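Side-chain contacts in periplasmic branched-chain amino acid-binding protein (Burkholderia mallei, PDB 3I09), which probably captures a small ligand, such as a branched-chain amino acid, in the periplasm for uptake by an ABC transporter: residues D51-K55 and A56-A60; S285-T288 and T289-A293; A297-D301 and S302-M306. All coordinates share one frame; numbering follows the deposited sequence. Where two conformers were deposited one is given.

Contact 1 (D51-K55 and A56-A60); sequences DHQNK and ADIAA. With EDO (1,2-ethanediol), chain L.
I58 folds back from the first turn of helix 56-69 over the loop that leads into it. Its CB sits 3.7 Å from K55 O and faces the loop. CG2 takes the branch anti to the backbone N and reaches H52 CA at 3.9 Å. CG1 takes the other branch, beside the backbone N (chi1 -68°), and lies against K55 CB. The chain then runs on extended, and the tip CD1 meets H52 O at 3.7 Å and the CB and CG of K55. Next to it, A59 CB packs on H52 CB at 3.8 Å.

The loop joins strand 43-51 to the helix, a strand-to-helix connection of the type I periplasmic binding protein fold. It is tied by its own side chains. D51 OD1 accepts from Q53 N in an Asx turn, and the N-H comes from above the carboxylate plane. The other oxygen, D51 OD2, bonds to the S14 hydroxyl. H52 ND1 accepts from N54 N at 2.9 Å, with the donor tilted 15° from the ring plane. H52 NE2 bonds to T79 O, so both ring nitrogens are engaged and the ring's rotation is fixed. N54 bonds to N80, a residue of the acetoacetic acid pocket, and to D12.

K55 is the N-cap residue, and its O accepts from A59 N at 3.2 Å. An ethanediol molecule, probably from the crystallisation liquor, sits at this helix start. Its O1 accepts from D57 N at 3.0 Å and gives a weak bond to D57 OD1. Its O2 lies beside K55 CD.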
ATOM      1  N   ASP A  51     -10.537 -14.049  -3.213  1.00 12.13           N
ATOM      2  CA  ASP A  51     -10.788 -12.751  -3.860  1.00 12.86           C
ATOM      3  C   ASP A  51     -11.900 -12.085  -3.071  1.00 12.64           C
ATOM      4  O   ASP A  51     -13.035 -12.616  -3.024  1.00 12.01           O
ATOM      5  CB  ASP A  51     -11.295 -13.004  -5.288  1.00 12.72           C
ATOM      6  CG  ASP A  51     -11.585 -11.735  -6.062  1.00 14.40           C
ATOM      7  OD1 ASP A  51     -11.408 -10.601  -5.545  1.00 11.81           O
ATOM      8  OD2 ASP A  51     -11.999 -11.869  -7.244  1.00 16.52           O
ATOM      9  N   HIS A  52     -11.617 -10.954  -2.434  1.00 11.99           N
ATOM     10  CA  HIS A  52     -12.689 -10.242  -1.701  1.00 11.70           C
ATOM     11  C   HIS A  52     -13.627  -9.431  -2.565  1.00 11.89           C
ATOM     12  O   HIS A  52     -14.630  -8.930  -2.059  1.00 13.43           O
ATOM     13  CB  HIS A  52     -12.177  -9.402  -0.517  1.00 11.65           C
ATOM     14  CG  HIS A  52     -11.175  -8.339  -0.843  1.00 11.24           C
ATOM     15  ND1 HIS A  52     -11.304  -7.439  -1.881  1.00 10.43           N
ATOM     16  CD2 HIS A  52     -10.073  -7.954  -0.152  1.00 12.25           C
ATOM     17  CE1 HIS A  52     -10.317  -6.565  -1.828  1.00 12.60           C
ATOM     18  NE2 HIS A  52      -9.545  -6.866  -0.795  1.00  9.95           N
ATOM     19  N   GLN A  53     -13.286  -9.292  -3.838  1.00 12.77           N
ATOM     20  CA  GLN A  53     -14.133  -8.573  -4.791  0.50 13.99           C
ATOM     21  C   GLN A  53     -14.415  -7.142  -4.315  1.00 13.48           C
ATOM     22  O   GLN A  53     -15.441  -6.569  -4.639  1.00 13.17           O
ATOM     23  CB  GLN A  53     -15.447  -9.341  -5.001  0.50 14.03           C
ATOM     24  CG  GLN A  53     -15.253 -10.852  -5.206  0.50 16.24           C
ATOM     25  CD  GLN A  53     -16.469 -11.537  -5.774  0.50 18.93           C
ATOM     26  OE1 GLN A  53     -17.127 -11.020  -6.696  0.50 22.47           O
ATOM     27  NE2 GLN A  53     -16.771 -12.716  -5.251  0.50 16.47           N
ATOM     28  N   ASN A  54     -13.495  -6.558  -3.561  1.00 11.61           N
ATOM     29  CA  ASN A  54     -13.705  -5.217  -2.980  1.00 12.00           C
ATOM     30  C   ASN A  54     -14.949  -5.078  -2.102  1.00 13.33           C
ATOM     31  O   ASN A  54     -15.559  -4.005  -2.038  1.00 13.54           O
ATOM     32  CB  ASN A  54     -13.632  -4.145  -4.058  1.00 12.72           C
ATOM     33  CG  ASN A  54     -12.256  -4.048  -4.619  1.00 13.54           C
ATOM     34  OD1 ASN A  54     -11.313  -3.817  -3.867  1.00 13.52           O
ATOM     35  ND2 ASN A  54     -12.117  -4.244  -5.955  1.00 15.00           N
ATOM     36  N   LYS A  55     -15.251  -6.166  -1.382  1.00 12.05           N
ATOM     37  CA  LYS A  55     -16.345  -6.218  -0.433  1.00 13.50           C
ATOM     38  C   LYS A  55     -15.801  -6.511   0.959  1.00 11.95           C
ATOM     39  O   LYS A  55     -15.262  -7.611   1.223  1.00 12.46           O
ATOM     40  CB  LYS A  55     -17.331  -7.328  -0.818  1.00 13.73           C
ATOM     41  CG  LYS A  55     -17.999  -7.159  -2.190  1.00 16.96           C
ATOM     42  CD  LYS A  55     -18.741  -5.880  -2.396  1.00 22.13           C
ATOM     43  CE  LYS A  55     -19.451  -5.920  -3.779  1.00 25.74           C
ATOM     44  NZ  LYS A  55     -20.084  -4.629  -4.095  1.00 27.10           N
ATOM     45  N   ALA A  56     -15.972  -5.554   1.868  1.00 12.66           N
ATOM     46  CA  ALA A  56     -15.467  -5.732   3.243  1.00 12.90           C
ATOM     47  C   ALA A  56     -16.090  -6.939   3.919  1.00 13.37           C
ATOM     48  O   ALA A  56     -15.448  -7.649   4.721  1.00 11.67           O
ATOM     49  CB  ALA A  56     -15.747  -4.462   4.069  1.00 12.23           C
ATOM     50  N   ASP A  57     -17.374  -7.167   3.646  1.00 12.55           N
ATOM     51  CA  ASP A  57     -18.059  -8.298   4.296  1.00 14.51           C
ATOM     52  C   ASP A  57     -17.535  -9.658   3.829  1.00 13.72           C
ATOM     53  O   ASP A  57     -17.383 -10.568   4.643  1.00 14.86           O
ATOM     54  CB  ASP A  57     -19.606  -8.200   4.244  1.00 14.37           C
ATOM     55  CG  ASP A  57     -20.204  -8.239   2.830  1.00 19.72           C
ATOM     56  OD1 ASP A  57     -19.503  -8.154   1.798  1.00 20.66           O
ATOM     57  OD2 ASP A  57     -21.462  -8.273   2.777  1.00 22.82           O
ATOM     58  N   ILE A  58     -17.199  -9.784   2.546  1.00 13.16           N
ATOM     59  CA  ILE A  58     -16.602 -11.021   2.034  1.00 13.21           C
ATOM     60  C   ILE A  58     -15.259 -11.291   2.706  1.00 12.20           C
ATOM     61  O   ILE A  58     -14.985 -12.396   3.160  1.00 11.98           O
ATOM     62  CB  ILE A  58     -16.428 -10.996   0.492  1.00 12.90           C
ATOM     63  CG1 ILE A  58     -17.783 -11.010  -0.185  1.00 16.45           C
ATOM     64  CG2 ILE A  58     -15.655 -12.187   0.000  1.00 15.07           C
ATOM     65  CD1 ILE A  58     -17.690 -10.971  -1.736  1.00 16.94           C
ATOM     66  N   ALA A  59     -14.472 -10.241   2.845  1.00 11.32           N
ATOM     67  CA  ALA A  59     -13.123 -10.316   3.392  1.00 11.33           C
ATOM     68  C   ALA A  59     -13.182 -10.779   4.852  1.00 12.08           C
ATOM     69  O   ALA A  59     -12.471 -11.704   5.255  1.00 12.36           O
ATOM     70  CB  ALA A  59     -12.491  -8.970   3.281  1.00 10.65           C
ATOM     71  N   ALA A  60     -14.057 -10.140   5.624  1.00 11.85           N
ATOM     72  CA  ALA A  60     -14.208 -10.413   7.043  1.00 12.38           C
ATOM     73  C   ALA A  60     -14.802 -11.817   7.265  1.00 13.03           C
ATOM     74  O   ALA A  60     -14.346 -12.529   8.145  1.00 11.18           O
ATOM     75  CB  ALA A  60     -15.093  -9.334   7.703  1.00 12.91           C
TER
HETATM   76  C1  EDO L  15     -20.037  -5.166   1.284  1.00 38.31           C
HETATM   77  O1  EDO L  15     -19.156  -5.159   2.415  1.00 31.06           O
HETATM   78  C2  EDO L  15     -20.259  -3.738   0.794  1.00 41.43           C
HETATM   79  O2  EDO L  15     -19.255  -3.412  -0.190  1.00 43.03           O

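Contact 2 (S285-T288 and T289-A293); sequences SSVT and TYLKA
Helix 278-297 provides this contact, which spans about two of its turns. Four successive i to i+4 backbone bonds cross it, from T289, Y290, L291 and K292 back to S285, S286, V287 and T288. They are alike in length, T289 N to S285 O being 2.9 Å.

Side chains four apart line up along the helix surface. V287 and L291 lie side by side and point the same way. V287 CG1 is anti to the backbone N (chi1 168°), beside the carbonyl carbon, and this brings it to L291 CD1 at 3.9 Å. L291 CG rests at 3.4 Å from V287 O. T288 and K292 form a similar pair. The lysine chain starts over T288 O, with K292 CG at 3.4 Å from it, and K292 CE then meets T288 CG2 at 3.9 Å. The T288 hydroxyl turns back to bond Y284 O.

T289 OG1 lies beside the backbone N (chi1 -64°). Its hydrogen bond goes to the hydroxyl of Y120. S285 OG bonds the same Y120 hydroxyl and D316, so one tyrosine links two successive turns. S286 OG turns back to D283 O.

V287 and L291 face helix 22-36, where they meet I29, A32, V33 and F36. T289 and A293 touch L309 of helix 302-309. Y290 reaches D73 and L74 on strand 72-77.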
ATOM      1  N   SER A 285       8.157 -10.164   1.185  1.00 11.65           N
ATOM      2  CA  SER A 285       8.980  -9.808   2.346  1.00 12.68           C
ATOM      3  C   SER A 285       8.259 -10.065   3.664  1.00 11.14           C
ATOM      4  O   SER A 285       8.851 -10.516   4.632  1.00 11.48           O
ATOM      5  CB  SER A 285       9.392  -8.321   2.263  1.00 12.77           C
ATOM      6  OG  SER A 285      10.076  -7.891   3.428  1.00 11.85           O
ATOM      7  N   SER A 286       6.976  -9.725   3.700  1.00 11.56           N
ATOM      8  CA  SER A 286       6.165  -9.840   4.918  1.00 11.61           C
ATOM      9  C   SER A 286       6.047 -11.301   5.321  1.00 11.12           C
ATOM     10  O   SER A 286       6.098 -11.630   6.512  1.00 12.12           O
ATOM     11  CB  SER A 286       4.762  -9.198   4.729  1.00 12.29           C
ATOM     12  OG  SER A 286       4.001  -9.974   3.842  1.00 14.59           O
ATOM     13  N   VAL A 287       5.952 -12.211   4.339  1.00 11.02           N
ATOM     14  CA  VAL A 287       5.895 -13.646   4.627  1.00 10.02           C
ATOM     15  C   VAL A 287       7.231 -14.168   5.177  1.00 10.39           C
ATOM     16  O   VAL A 287       7.269 -14.921   6.145  1.00 10.64           O
ATOM     17  CB  VAL A 287       5.388 -14.446   3.387  1.00 10.72           C
ATOM     18  CG1 VAL A 287       5.582 -15.965   3.542  1.00 10.14           C
ATOM     19  CG2 VAL A 287       3.875 -14.091   3.183  1.00 11.16           C
ATOM     20  N   THR A 288       8.328 -13.751   4.570  1.00 10.73           N
ATOM     21  CA  THR A 288       9.612 -14.054   5.105  1.00 10.18           C
ATOM     22  C   THR A 288       9.747 -13.577   6.565  1.00 10.63           C
ATOM     23  O   THR A 288      10.205 -14.319   7.428  1.00 11.54           O
ATOM     24  CB  THR A 288      10.736 -13.463   4.252  1.00 11.72           C
ATOM     25  OG1 THR A 288      10.562 -13.849   2.886  1.00 11.28           O
ATOM     26  CG2 THR A 288      12.070 -13.960   4.768  1.00 11.46           C
ATOM     27  N   THR A 289       9.310 -12.356   6.826  1.00 10.80           N
ATOM     28  CA  THR A 289       9.355 -11.779   8.177  1.00 10.25           C
ATOM     29  C   THR A 289       8.516 -12.592   9.169  1.00 11.79           C
ATOM     30  O   THR A 289       8.977 -12.908  10.272  1.00 11.05           O
ATOM     31  CB  THR A 289       8.960 -10.308   8.105  1.00 10.14           C
ATOM     32  OG1 THR A 289       9.964  -9.629   7.323  1.00 11.16           O
ATOM     33  CG2 THR A 289       8.811  -9.705   9.524  1.00 11.21           C
ATOM     34  N   TYR A 290       7.275 -12.917   8.802  1.00 10.48           N
ATOM     35  CA  TYR A 290       6.452 -13.781   9.641  1.00 10.55           C
ATOM     36  C   TYR A 290       7.131 -15.127   9.917  1.00 10.48           C
ATOM     37  O   TYR A 290       7.175 -15.576  11.059  1.00  9.28           O
ATOM     38  CB  TYR A 290       5.098 -14.012   8.991  1.00 10.55           C
ATOM     39  CG  TYR A 290       4.254 -14.997   9.722  1.00 10.70           C
ATOM     40  CD1 TYR A 290       3.584 -14.647  10.880  1.00 11.76           C
ATOM     41  CD2 TYR A 290       4.145 -16.320   9.262  1.00 13.10           C
ATOM     42  CE1 TYR A 290       2.808 -15.599  11.570  1.00 12.46           C
ATOM     43  CE2 TYR A 290       3.391 -17.259   9.938  1.00 12.54           C
ATOM     44  CZ  TYR A 290       2.735 -16.887  11.095  1.00 12.72           C
ATOM     45  OH  TYR A 290       1.998 -17.796  11.810  1.00 15.32           O
ATOM     46  N   LEU A 291       7.592 -15.803   8.862  1.00 10.99           N
ATOM     47  CA  LEU A 291       8.162 -17.131   9.022  1.00 11.36           C
ATOM     48  C   LEU A 291       9.405 -17.084   9.912  1.00 11.94           C
ATOM     49  O   LEU A 291       9.611 -17.993  10.710  1.00 11.66           O
ATOM     50  CB  LEU A 291       8.435 -17.839   7.685  1.00 11.74           C
ATOM     51  CG  LEU A 291       7.167 -18.192   6.861  1.00 12.27           C
ATOM     52  CD1 LEU A 291       7.526 -18.698   5.453  1.00 12.21           C
ATOM     53  CD2 LEU A 291       6.301 -19.194   7.595  1.00 11.57           C
ATOM     54  N   LYS A 292      10.212 -16.028   9.785  1.00 11.56           N
ATOM     55  CA  LYS A 292      11.401 -15.881  10.638  1.00 12.27           C
ATOM     56  C   LYS A 292      10.985 -15.748  12.090  1.00 11.33           C
ATOM     57  O   LYS A 292      11.669 -16.245  12.969  1.00 12.47           O
ATOM     58  CB  LYS A 292      12.268 -14.692  10.229  1.00 12.80           C
ATOM     59  CG  LYS A 292      13.094 -14.967   9.005  1.00 15.65           C
ATOM     60  CD  LYS A 292      13.955 -13.762   8.585  1.00 21.66           C
ATOM     61  CE  LYS A 292      14.958 -14.142   7.444  1.00 23.90           C
ATOM     62  NZ  LYS A 292      16.038 -15.115   7.839  1.00 26.18           N
ATOM     63  N   ALA A 293       9.876 -15.060  12.337  1.00 11.15           N
ATOM     64  CA  ALA A 293       9.382 -14.884  13.678  1.00 10.96           C
ATOM     65  C   ALA A 293       8.846 -16.197  14.273  1.00 11.85           C
ATOM     66  O   ALA A 293       9.141 -16.522  15.415  1.00 12.95           O
ATOM     67  CB  ALA A 293       8.322 -13.798  13.686  1.00  9.52           C
TER

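Contact 3 (A297-D301 and S302-M306); sequences AGSTD and SDKVM. With EDO (1,2-ethanediol), chain K.
D301 is the N-cap of helix 302-309: its carboxylate accepts the capping bond from K304, and its backbone O accepts the first i to i+4 bond of the helix. Its CG is anti to the backbone N (chi1 174°), which brings D301 OD2 to K304 N at 3.0 Å, on the anti side of the carboxylate. D301 O meets V305 N at 2.9 Å. Just before the cap, S299 OG accepts from D301 N in an ST turn.

A water and an ethanediol add polar bridges. The water accepts from K304 NZ and also bonds S299 OG. Ethanediol O2, of a molecule probably from the crystallisation liquor, donates to D301 OD1 at 2.7 Å and accepts from D303 N. Its O1 donates to D303 OD2 at 2.6 Å. It thus bridges the two carboxylates.

The rest is van der Waals packing of carbon on oxygen. The extended K304 chain passes S299, with K304 CD at 3.8 Å from S299 OG. V305 CG2 lies 3.4 Å from S299 O, a buried carbonyl oxygen with no polar partner in the model.

The loop links helix 278-297 to helix 302-309. V305 packs on V294 of the first helix and on V97 of strand 97-100, while S302 OG bonds K95 O just before that strand.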
ATOM      1  N   ALA A 297      10.439 -17.969  17.425  1.00 18.05           N
ATOM      2  CA  ALA A 297       9.576 -18.256  18.566  1.00 18.44           C
ATOM      3  C   ALA A 297       9.429 -19.757  18.856  1.00 18.97           C
ATOM      4  O   ALA A 297       9.026 -20.135  19.961  1.00 20.06           O
ATOM      5  CB  ALA A 297       8.210 -17.660  18.347  1.00 18.40           C
ATOM      6  N   GLY A 298       9.664 -20.606  17.852  1.00 18.76           N
ATOM      7  CA  GLY A 298       9.349 -22.026  17.957  1.00 19.84           C
ATOM      8  C   GLY A 298       7.858 -22.320  18.121  1.00 19.62           C
ATOM      9  O   GLY A 298       7.477 -23.371  18.613  1.00 20.11           O
ATOM     10  N   SER A 299       7.015 -21.405  17.684  1.00 18.32           N
ATOM     11  CA  SER A 299       5.583 -21.462  17.952  1.00 17.24           C
ATOM     12  C   SER A 299       4.862 -20.588  16.943  1.00 16.46           C
ATOM     13  O   SER A 299       5.434 -19.593  16.496  1.00 15.50           O
ATOM     14  CB  SER A 299       5.311 -20.859  19.349  1.00 17.63           C
ATOM     15  OG  SER A 299       3.931 -20.872  19.683  1.00 17.15           O
ATOM     16  N   THR A 300       3.607 -20.920  16.635  1.00 14.73           N
ATOM     17  CA  THR A 300       2.708 -19.998  15.910  1.00 15.43           C
ATOM     18  C   THR A 300       1.767 -19.248  16.871  1.00 13.69           C
ATOM     19  O   THR A 300       0.946 -18.454  16.424  1.00 14.60           O
ATOM     20  CB  THR A 300       1.835 -20.749  14.879  1.00 15.14           C
ATOM     21  OG1 THR A 300       1.343 -21.953  15.487  1.00 14.96           O
ATOM     22  CG2 THR A 300       2.627 -21.097  13.624  1.00 18.01           C
ATOM     23  N   ASP A 301       1.865 -19.491  18.182  1.00 14.25           N
ATOM     24  CA  ASP A 301       1.066 -18.737  19.176  1.00 15.50           C
ATOM     25  C   ASP A 301       1.149 -17.226  18.912  1.00 15.41           C
ATOM     26  O   ASP A 301       2.264 -16.678  18.779  1.00 15.13           O
ATOM     27  CB  ASP A 301       1.589 -18.991  20.596  1.00 16.21           C
ATOM     28  CG  ASP A 301       0.902 -18.120  21.628  1.00 20.38           C
ATOM     29  OD1 ASP A 301      -0.234 -18.487  22.014  1.00 25.93           O
ATOM     30  OD2 ASP A 301       1.465 -17.083  22.080  1.00 22.04           O
ATOM     31  N   SER A 302       0.003 -16.563  18.811  1.00 14.39           N
ATOM     32  CA  SER A 302      -0.013 -15.176  18.321  1.00 15.06           C
ATOM     33  C   SER A 302       0.726 -14.200  19.258  1.00 15.08           C
ATOM     34  O   SER A 302       1.408 -13.292  18.787  1.00 14.97           O
ATOM     35  CB  SER A 302      -1.422 -14.703  18.075  1.00 15.35           C
ATOM     36  OG  SER A 302      -2.177 -14.664  19.265  1.00 14.83           O
ATOM     37  N   ASP A 303       0.664 -14.417  20.572  1.00 15.30           N
ATOM     38  CA  ASP A 303       1.385 -13.515  21.468  1.00 15.76           C
ATOM     39  C   ASP A 303       2.904 -13.684  21.369  1.00 16.23           C
ATOM     40  O   ASP A 303       3.610 -12.682  21.344  1.00 16.21           O
ATOM     41  CB  ASP A 303       0.891 -13.605  22.900  1.00 17.23           C
ATOM     42  CG  ASP A 303      -0.526 -13.064  23.077  1.00 20.49           C
ATOM     43  OD1 ASP A 303      -1.017 -12.275  22.236  1.00 23.77           O
ATOM     44  OD2 ASP A 303      -1.139 -13.419  24.114  1.00 25.06           O
ATOM     45  N   LYS A 304       3.386 -14.918  21.247  1.00 16.13           N
ATOM     46  CA  LYS A 304       4.801 -15.178  21.041  1.00 16.46           C
ATOM     47  C   LYS A 304       5.290 -14.633  19.702  1.00 14.78           C
ATOM     48  O   LYS A 304       6.354 -14.058  19.640  1.00 13.67           O
ATOM     49  CB  LYS A 304       5.124 -16.666  21.121  1.00 16.56           C
ATOM     50  CG  LYS A 304       4.888 -17.248  22.524  1.00 19.25           C
ATOM     51  CD  LYS A 304       5.158 -18.736  22.562  1.00 21.58           C
ATOM     52  CE  LYS A 304       4.988 -19.247  23.975  1.00 25.02           C
ATOM     53  NZ  LYS A 304       5.360 -20.687  24.061  1.00 28.16           N
ATOM     54  N   VAL A 305       4.502 -14.825  18.638  1.00 13.90           N
ATOM     55  CA  VAL A 305       4.899 -14.341  17.295  1.00 12.74           C
ATOM     56  C   VAL A 305       4.918 -12.812  17.269  1.00 12.29           C
ATOM     57  O   VAL A 305       5.875 -12.210  16.762  1.00 11.69           O
ATOM     58  CB  VAL A 305       3.992 -14.937  16.173  1.00 12.97           C
ATOM     59  CG1 VAL A 305       4.317 -14.273  14.838  1.00 10.87           C
ATOM     60  CG2 VAL A 305       4.186 -16.479  16.117  1.00 12.00           C
HETATM   61  N   MSE A 306       3.922 -12.167  17.873  1.00 11.62           N
HETATM   62  CA  MSE A 306       3.889 -10.701  17.902  1.00 13.05           C
HETATM   63  C   MSE A 306       5.105 -10.156  18.652  1.00 13.45           C
HETATM   64  O   MSE A 306       5.727  -9.187  18.184  1.00 12.93           O
HETATM   65  CB  MSE A 306       2.586 -10.143  18.516  1.00 12.54           C
HETATM   66  CG  MSE A 306       1.334 -10.238  17.650  1.00 14.70           C
HETATM   67 SE   MSE A 306       1.425  -9.629  15.830  0.75 12.99          SE
HETATM   68  CE  MSE A 306       2.071  -7.845  16.109  1.00 15.06           C
TER
HETATM   69  C1  EDO K  13      -3.624 -15.329  22.348  1.00 38.08           C
HETATM   70  O1  EDO K  13      -3.317 -14.830  23.646  1.00 39.60           O
HETATM   71  C2  EDO K  13      -2.719 -16.513  22.074  1.00 38.69           C
HETATM   72  O2  EDO K  13      -1.360 -16.086  22.094  1.00 34.97           O
HETATM   73  O   HOH W   1       3.434 -22.051  22.453  1.00 40.10           O

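Contact 2 is the most buried of the three, contact 1 is partly buried, and contact 3 lies at the surface. Contacts 2 and 3 follow each other in the chain, on helices 278-297 and 302-309, and they touch: Y290 OH packs on T300 CG2 at 3.8 Å. Contact 1 stands apart, its nearest atoms about 15 Å from contact 2. Contacts 1 and 3 are helix starts where the N-cap residue's O accepts the i+4 N-H; only in 297-306 does its side chain, an aspartate, add a capping bond. Each also holds an ethanediol. Contact 2, inside a helix, combines backbone bonds, packing of side chains four apart and hydroxyls bonded outside the two segments. Contact 1 alone borders the acetoacetic acid pocket.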